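Side-chain contacts in plasmodium falciparum gamete antigen 27/25 (Plasmodium falciparum, PDB 1N81), which is of unknown function but is essential for sexual development of the malaria parasite in its gametocyte stage, and may form dimers: residues S27-I30 against Y31-T35; S52-R55 against Y56-N60; K100-D103 against D104-W107. All coordinates share one frame; numbering follows the deposited sequence.

Following the chain from the N terminus, the contacts come in series, contact 1 on helix 13-35, contact 2 on helix 50-63 and contact 3 on helix 96-122. Each joins successive turns of a single helix, so none closes a loop between distant parts of the chain, and none nests in or crosses another. In space, contact 1 stands between the others. Towards contact 2 the rings of Tyr29 and Tyr56 meet edge-to-face, and towards contact 3 Ser27 OG is hydrogen-bonded to Asp103 OD1 while Ile30 packs on Ile102. Contacts 2 and 3 do not touch, their nearest atoms lying about 10 Å apart, so helix 13-35 bridges the two in this all-helical fold.

Contact 1 of 3, residues S27-I30 against Y31-T35; sequences SDYI and YLLMT
Tyr29 O is held by the amide of Leu33 one turn on, Leu33 N to Tyr29 O 3.0 Å, in a nearly straight bond (167° at the hydrogen). The donor stands tilted from the carbonyl plane, and two carbons close in on the same oxygen: Leu32 CB lies 3.3 Å from Tyr29 O, and Leu33 CG also comes within contact of it. The amides of Tyr31, Leu32 and Met34 complete the regular i to i+4 bonding, received by Ser27 O, Asp28 O and Ile30 O. Just beyond, Thr35 OG1 turns back onto a lone pair of Leu32 O at 2.8 Å, near the end of the helix.

The side-chain contact proper joins Tyr29 and Leu32, which lie alongside and point the same way. With CG of each roughly anti to its backbone N (chi1 -155° in Tyr29, 170° in Leu32), methyl CD2 of Leu32 is set over one face of the phenol ring, towards the rim. It makes a CH-pi contact, 4.2 Å from Leu32 CD2 to the centroid of the Tyr29 ring; Tyr29 CE1 is the nearest ring atom.

Tyr29 OH reaches Ala46 O by a hydrogen bond. The inner side of this part of helix 13-35 packs on four helices, Leu33 on 42-47, Tyr29 on Ile53 of 50-63, and Ile30 on Leu85 of 71-89 and Ile99 of 96-122, while Tyr31 lies on the exposed side.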
loop_
_atom_site.group_PDB
_atom_site.type_symbol
_atom_site.label_atom_id
_atom_site.label_comp_id
_atom_site.label_asym_id
_atom_site.label_seq_id
_atom_site.Cartn_x
_atom_site.Cartn_y
_atom_site.Cartn_z
ATOM N N SER A 27 9.829 -1.458 -1.168
ATOM C CA SER A 27 10.965 -1.976 -0.423
ATOM C C SER A 27 12.185 -2.019 -1.346
ATOM O O SER A 27 13.246 -1.519 -0.989
ATOM C CB SER A 27 10.644 -3.369 0.109
ATOM O OG SER A 27 11.745 -3.882 0.858
ATOM N N ASP A 28 12.034 -2.601 -2.538
ATOM C CA ASP A 28 13.150 -2.659 -3.488
ATOM C C ASP A 28 13.730 -1.263 -3.763
ATOM O O ASP A 28 14.942 -1.045 -3.722
ATOM C CB ASP A 28 12.722 -3.255 -4.847
ATOM C CG ASP A 28 12.411 -4.749 -4.776
ATOM O OD1 ASP A 28 12.724 -5.414 -3.767
ATOM O OD2 ASP A 28 11.836 -5.260 -5.750
ATOM N N TYR A 29 12.861 -0.307 -4.066
ATOM C CA TYR A 29 13.339 1.028 -4.376
ATOM C C TYR A 29 14.043 1.670 -3.185
ATOM O O TYR A 29 14.965 2.464 -3.356
ATOM C CB TYR A 29 12.196 1.910 -4.841
ATOM C CG TYR A 29 12.667 3.022 -5.715
ATOM C CD1 TYR A 29 12.795 2.834 -7.081
ATOM C CD2 TYR A 29 12.988 4.284 -5.174
ATOM C CE1 TYR A 29 13.230 3.877 -7.916
ATOM C CE2 TYR A 29 13.429 5.336 -5.997
ATOM C CZ TYR A 29 13.546 5.121 -7.368
ATOM O OH TYR A 29 13.971 6.134 -8.202
ATOM N N ILE A 30 13.607 1.337 -1.974
ATOM C CA ILE A 30 14.251 1.891 -0.791
ATOM C C ILE A 30 15.643 1.276 -0.690
ATOM O O ILE A 30 16.571 1.914 -0.203
ATOM C CB ILE A 30 13.430 1.609 0.489
ATOM C CG1 ILE A 30 12.238 2.570 0.546
ATOM C CG2 ILE A 30 14.300 1.763 1.743
ATOM C CD1 ILE A 30 11.313 2.320 1.678
ATOM N N TYR A 31 15.789 0.039 -1.154
ATOM C CA TYR A 31 17.099 -0.598 -1.130
ATOM C C TYR A 31 18.027 0.177 -2.069
ATOM O O TYR A 31 19.173 0.447 -1.736
ATOM C CB TYR A 31 17.024 -2.036 -1.600
ATOM C CG TYR A 31 18.360 -2.742 -1.516
ATOM C CD1 TYR A 31 18.791 -3.313 -0.330
ATOM C CD2 TYR A 31 19.203 -2.813 -2.625
ATOM C CE1 TYR A 31 20.028 -3.942 -0.249
ATOM C CE2 TYR A 31 20.443 -3.438 -2.551
ATOM C CZ TYR A 31 20.844 -3.998 -1.368
ATOM O OH TYR A 31 22.066 -4.626 -1.310
ATOM N N LEU A 32 17.521 0.531 -3.243
ATOM C CA LEU A 32 18.294 1.304 -4.206
ATOM C C LEU A 32 18.768 2.591 -3.526
ATOM O O LEU A 32 19.957 2.929 -3.545
ATOM C CB LEU A 32 17.429 1.670 -5.426
ATOM C CG LEU A 32 18.050 2.682 -6.396
ATOM C CD1 LEU A 32 19.306 2.025 -7.046
ATOM C CD2 LEU A 32 17.033 3.113 -7.468
ATOM N N LEU A 33 17.823 3.314 -2.923
ATOM C CA LEU A 33 18.160 4.570 -2.270
ATOM C C LEU A 33 19.334 4.371 -1.337
ATOM O O LEU A 33 20.264 5.172 -1.312
ATOM C CB LEU A 33 16.963 5.123 -1.486
ATOM C CG LEU A 33 15.870 5.710 -2.373
ATOM C CD1 LEU A 33 14.725 6.257 -1.529
ATOM C CD2 LEU A 33 16.472 6.790 -3.233
ATOM N N MET A 34 19.284 3.287 -0.578
ATOM C CA MET A 34 20.334 2.966 0.363
ATOM C C MET A 34 21.687 2.792 -0.343
ATOM O O MET A 34 22.701 3.254 0.156
ATOM C CB MET A 34 19.932 1.718 1.155
ATOM C CG MET A 34 20.886 1.296 2.272
ATOM S SD MET A 34 22.255 0.362 1.583
ATOM C CE MET A 34 21.459 -1.187 1.157
ATOM N N THR A 35 21.706 2.171 -1.516
ATOM C CA THR A 35 22.972 1.986 -2.220
ATOM C C THR A 35 23.463 3.301 -2.816
ATOM O O THR A 35 24.611 3.405 -3.234
ATOM C CB THR A 35 22.883 0.943 -3.381
ATOM O OG1 THR A 35 22.124 1.480 -4.478
ATOM C CG2 THR A 35 22.263 -0.356 -2.899
#

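Contact 2 of 3, residues S52-R55 against Y56-N60; sequences SIRR and YVRKN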
loop_
_atom_site.group_PDB
_atom_site.type_symbol
_atom_site.label_atom_id
_atom_site.label_comp_id
_atom_site.label_asym_id
_atom_site.label_seq_id
_atom_site.Cartn_x
_atom_site.Cartn_y
_atom_site.Cartn_z
ATOM N N SER A 52 11.877 5.611 -13.099
ATOM C CA SER A 52 12.473 4.442 -12.480
ATOM C C SER A 52 11.506 3.728 -11.541
ATOM O O SER A 52 11.393 2.500 -11.581
ATOM C CB SER A 52 13.734 4.810 -11.706
ATOM O OG SER A 52 14.682 5.386 -12.578
ATOM N N ILE A 53 10.802 4.486 -10.706
ATOM C CA ILE A 53 9.895 3.859 -9.767
ATOM C C ILE A 53 8.874 3.022 -10.536
ATOM O O ILE A 53 8.581 1.884 -10.159
ATOM C CB ILE A 53 9.152 4.898 -8.882
ATOM C CG1 ILE A 53 10.126 5.586 -7.916
ATOM C CG2 ILE A 53 8.014 4.187 -8.078
ATOM C CD1 ILE A 53 9.487 6.856 -7.289
ATOM N N ARG A 54 8.326 3.574 -11.611
ATOM C CA ARG A 54 7.351 2.801 -12.371
ATOM C C ARG A 54 8.009 1.540 -12.922
ATOM O O ARG A 54 7.358 0.514 -13.064
ATOM C CB ARG A 54 6.759 3.611 -13.522
ATOM C CG ARG A 54 5.621 2.857 -14.184
ATOM C CD ARG A 54 4.970 3.607 -15.307
ATOM N NE ARG A 54 3.755 4.329 -14.926
ATOM C CZ ARG A 54 3.756 5.551 -14.413
ATOM N NH1 ARG A 54 4.906 6.180 -14.208
ATOM N NH2 ARG A 54 2.616 6.166 -14.149
ATOM N N ARG A 55 9.298 1.610 -13.221
ATOM C CA ARG A 55 9.990 0.428 -13.729
ATOM C C ARG A 55 10.015 -0.620 -12.607
ATOM O O ARG A 55 9.875 -1.815 -12.859
ATOM C CB ARG A 55 11.417 0.789 -14.178
ATOM C CG ARG A 55 12.149 -0.340 -14.912
ATOM C CD ARG A 55 13.577 0.056 -15.264
ATOM N NE ARG A 55 13.588 1.388 -15.848
ATOM C CZ ARG A 55 14.123 2.451 -15.264
ATOM N NH1 ARG A 55 14.708 2.343 -14.073
ATOM N NH2 ARG A 55 14.050 3.626 -15.865
ATOM N N TYR A 56 10.198 -0.181 -11.358
ATOM C CA TYR A 56 10.188 -1.144 -10.259
ATOM C C TYR A 56 8.798 -1.743 -10.106
ATOM O O TYR A 56 8.658 -2.923 -9.803
ATOM C CB TYR A 56 10.653 -0.505 -8.935
ATOM C CG TYR A 56 12.155 -0.475 -8.796
ATOM C CD1 TYR A 56 12.938 0.211 -9.721
ATOM C CD2 TYR A 56 12.792 -1.164 -7.775
ATOM C CE1 TYR A 56 14.314 0.206 -9.630
ATOM C CE2 TYR A 56 14.183 -1.176 -7.676
ATOM C CZ TYR A 56 14.927 -0.483 -8.607
ATOM O OH TYR A 56 16.291 -0.450 -8.501
ATOM N N VAL A 57 7.765 -0.944 -10.309
ATOM C CA VAL A 57 6.408 -1.499 -10.208
ATOM C C VAL A 57 6.238 -2.619 -11.246
ATOM O O VAL A 57 5.797 -3.712 -10.911
ATOM C CB VAL A 57 5.339 -0.403 -10.434
ATOM C CG1 VAL A 57 3.923 -1.045 -10.556
ATOM C CG2 VAL A 57 5.384 0.612 -9.236
ATOM N N ARG A 58 6.605 -2.339 -12.501
ATOM C CA ARG A 58 6.495 -3.319 -13.593
ATOM C C ARG A 58 7.196 -4.611 -13.265
ATOM O O ARG A 58 6.618 -5.666 -13.422
ATOM C CB ARG A 58 7.084 -2.779 -14.886
ATOM C CG ARG A 58 6.216 -1.801 -15.621
ATOM C CD ARG A 58 6.797 -1.605 -17.024
ATOM N NE ARG A 58 6.233 -0.444 -17.710
ATOM C CZ ARG A 58 6.678 0.806 -17.581
ATOM N NH1 ARG A 58 7.708 1.075 -16.787
ATOM N NH2 ARG A 58 6.079 1.789 -18.245
ATOM N N LYS A 59 8.449 -4.515 -12.815
ATOM C CA LYS A 59 9.212 -5.690 -12.431
ATOM C C LYS A 59 8.464 -6.527 -11.403
ATOM O O LYS A 59 8.469 -7.759 -11.471
ATOM C CB LYS A 59 10.570 -5.275 -11.862
ATOM C CG LYS A 59 11.500 -6.435 -11.535
ATOM C CD LYS A 59 12.866 -5.912 -11.119
ATOM C CE LYS A 59 13.836 -7.023 -10.775
ATOM N NZ LYS A 59 15.214 -6.462 -10.591
ATOM N N ASN A 60 7.809 -5.867 -10.447
ATOM C CA ASN A 60 7.082 -6.617 -9.418
ATOM C C ASN A 60 5.794 -7.205 -9.957
ATOM O O ASN A 60 5.383 -8.267 -9.512
ATOM C CB ASN A 60 6.839 -5.754 -8.165
ATOM C CG ASN A 60 8.044 -5.770 -7.231
ATOM O OD1 ASN A 60 8.142 -6.617 -6.354
ATOM N ND2 ASN A 60 8.982 -4.859 -7.451
#
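Main-chain hydrogen bonds join Ser52-Arg55 to the following turn of helix 50-63. The straightest are Lys59 N to Arg55 O, 3.1 Å, and Arg58 N to Arg54 O, 3.0 Å. Val57 N binds Ile53 O, and Tyr56 N binds Ser52 O at 2.9 Å; a second, weak bond runs from Tyr56 N to Ile53 O. One turn on, Tyr56 O takes two donors from opposite faces of its plane: the backbone N of Asn60 and its side-chain ND2. The latter bond is 3.1 Å from Asn60 ND2 to Tyr56 O and almost straight (175°), with the acceptor lying in the amide plane, which helps to fix the rotation of the carboxamide; ND2 also makes a weak bond to Asp28 OD2 on helix 13-35. The Arg55 chain bends at chi3, and its NH1 makes a weak bond to Ser52 OG, whose stronger partner is Asp49.

The remaining contacts are van der Waals ones, the chief side-chain pair being Arg54 and Arg58. The extended Arg58 chain, with CG beside its own backbone N (chi1 -77°), runs back towards the preceding turn and brings one face of its guanidinium against Arg54 CG, the two guanidinium planes 50° apart. Arg54 CD lies 3.6 Å from Arg58 NH2. Tyr56 meets the backbone by its ring edge, CD1 approaching Ser52 O to 3.3 Å. Ile53 and Val57 pack on Ile81 of helix 71-89, and Tyr56 on helix 13-35.

The two arginines therefore touch through aliphatic carbon against planar group, Arg54 NE and Arg58 NH2 staying 4.8 Å apart. The Arg54 end is claimed by Asp75, in a salt bridge, and by Gln74, which probably eases the repulsion from a second positive charge so close by.

Contact 3 of 3, residues K100-D103 against D104-W107; sequences KKID and DYLW
Leu106 N to Ile102 O and Trp107 N to Asp103 O, both 3.0 Å, are the i to i+4 hydrogen bonds of this part of helix 96-122. The turn before them is different. Asp104 N binds the carbonyl only three residues back, 3.0 Å to Lys101 O, and does so from well above the carbonyl plane (64° out of it), whereas Lys100 O lies 3.9 Å from Asp104 N. The spacing is that of a 3-10 turn. Lys101 O is further hemmed in by carbon: Tyr105 CD1 approaches it to 3.3 Å, and Asp104 CB also leans on it.

Much of the side-chain packing involves the phenol ring of Tyr105. Its CG sits beside its own backbone N (chi1 -76°), which swings the ring back along the helix towards Lys101. The lysine chain crosses it at a slant: Lys101 CG lies against Tyr105 CE1, and after a bend at chi3 (68°) Lys101 CE comes 3.9 Å from Tyr105 OH. Over one face of the same ring lies the end methyl of Ile102, CD1, 4.4 Å from Tyr105 CG. The other branch of Ile102, CG2, packs on Leu106 CG, while Leu106 CD1 meets the carboxylate of Asp103 at OD1, an oxygen already bonded to Ser27. Beyond the two segments, Tyr105 meets the rings of Tyr88 and Phe154, and Trp107 makes a cation-pi contact with Lys150. Leu106, like Ile102, packs on helix 13-35, where it meets Phe23 and Cys26.

The methylenes of Lys101 serve as hydrocarbon beside an aromatic ring, and its ammonium group, which lies close to that of Lys92, may be somewhat easier to deprotonate for having a like charge nearby.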
loop_
_atom_site.group_PDB
_atom_site.type_symbol
_atom_site.label_atom_id
_atom_site.label_comp_id
_atom_site.label_asym_id
_atom_site.label_seq_id
_atom_site.Cartn_x
_atom_site.Cartn_y
_atom_site.Cartn_z
ATOM N N LYS A 100 15.820 -1.963 7.063
ATOM C CA LYS A 100 15.280 -3.196 7.636
ATOM C C LYS A 100 14.093 -2.784 8.525
ATOM O O LYS A 100 13.058 -3.465 8.566
ATOM C CB LYS A 100 16.339 -3.918 8.471
ATOM C CG LYS A 100 16.854 -5.221 7.866
ATOM C CD LYS A 100 15.778 -6.312 7.855
ATOM C CE LYS A 100 16.289 -7.628 7.264
ATOM N NZ LYS A 100 16.646 -7.563 5.805
ATOM N N LYS A 101 14.248 -1.656 9.218
ATOM C CA LYS A 101 13.192 -1.128 10.066
ATOM C C LYS A 101 12.043 -0.538 9.215
ATOM O O LYS A 101 10.896 -0.608 9.634
ATOM C CB LYS A 101 13.721 -0.039 11.001
ATOM C CG LYS A 101 12.716 0.362 12.091
ATOM C CD LYS A 101 13.179 1.560 12.931
ATOM C CE LYS A 101 13.209 2.879 12.134
ATOM N NZ LYS A 101 13.612 4.073 12.966
ATOM N N ILE A 102 12.339 0.035 8.043
ATOM C CA ILE A 102 11.283 0.605 7.191
ATOM C C ILE A 102 10.453 -0.532 6.619
ATOM O O ILE A 102 9.269 -0.361 6.315
ATOM C CB ILE A 102 11.847 1.500 6.050
ATOM C CG1 ILE A 102 12.497 2.741 6.658
ATOM C CG2 ILE A 102 10.695 1.983 5.081
ATOM C CD1 ILE A 102 11.555 3.602 7.510
ATOM N N ASP A 103 11.049 -1.706 6.482
ATOM C CA ASP A 103 10.259 -2.818 6.000
ATOM C C ASP A 103 9.092 -3.081 6.983
ATOM O O ASP A 103 8.029 -3.526 6.563
ATOM C CB ASP A 103 11.126 -4.080 5.807
ATOM C CG ASP A 103 11.724 -4.184 4.378
ATOM O OD1 ASP A 103 11.437 -3.315 3.525
ATOM O OD2 ASP A 103 12.484 -5.144 4.102
ATOM N N ASP A 104 9.271 -2.784 8.276
ATOM C CA ASP A 104 8.199 -3.009 9.252
ATOM C C ASP A 104 7.088 -1.965 9.098
ATOM O O ASP A 104 5.904 -2.256 9.315
ATOM C CB ASP A 104 8.729 -2.988 10.698
ATOM C CG ASP A 104 9.646 -4.174 11.011
ATOM O OD1 ASP A 104 9.412 -5.284 10.483
ATOM O OD2 ASP A 104 10.597 -3.996 11.803
ATOM N N TYR A 105 7.473 -0.751 8.734
ATOM C CA TYR A 105 6.483 0.296 8.514
ATOM C C TYR A 105 5.631 -0.112 7.294
ATOM O O TYR A 105 4.414 0.099 7.271
ATOM C CB TYR A 105 7.175 1.626 8.210
ATOM C CG TYR A 105 7.786 2.326 9.400
ATOM C CD1 TYR A 105 8.644 1.656 10.286
ATOM C CD2 TYR A 105 7.576 3.678 9.590
ATOM C CE1 TYR A 105 9.275 2.336 11.314
ATOM C CE2 TYR A 105 8.197 4.370 10.607
ATOM C CZ TYR A 105 9.043 3.701 11.467
ATOM O OH TYR A 105 9.632 4.416 12.475
ATOM N N LEU A 106 6.284 -0.696 6.285
ATOM C CA LEU A 106 5.601 -1.111 5.070
ATOM C C LEU A 106 4.622 -2.209 5.432
ATOM O O LEU A 106 3.486 -2.228 4.971
ATOM C CB LEU A 106 6.612 -1.623 4.016
ATOM C CG LEU A 106 7.560 -0.558 3.407
ATOM C CD1 LEU A 106 8.468 -1.192 2.370
ATOM C CD2 LEU A 106 6.767 0.592 2.768
ATOM N N TRP A 107 5.080 -3.121 6.277
ATOM C CA TRP A 107 4.278 -4.253 6.725
ATOM C C TRP A 107 3.011 -3.764 7.408
ATOM O O TRP A 107 1.912 -4.265 7.136
ATOM C CB TRP A 107 5.092 -5.090 7.717
ATOM C CG TRP A 107 4.496 -6.377 8.129
ATOM C CD1 TRP A 107 4.757 -7.606 7.588
ATOM C CD2 TRP A 107 3.525 -6.600 9.187
ATOM N NE1 TRP A 107 4.018 -8.575 8.237
ATOM C CE2 TRP A 107 3.262 -7.992 9.216
ATOM C CE3 TRP A 107 2.874 -5.767 10.100
ATOM C CZ2 TRP A 107 2.345 -8.562 10.122
ATOM C CZ3 TRP A 107 1.970 -6.327 10.999
ATOM C CH2 TRP A 107 1.716 -7.718 11.008
#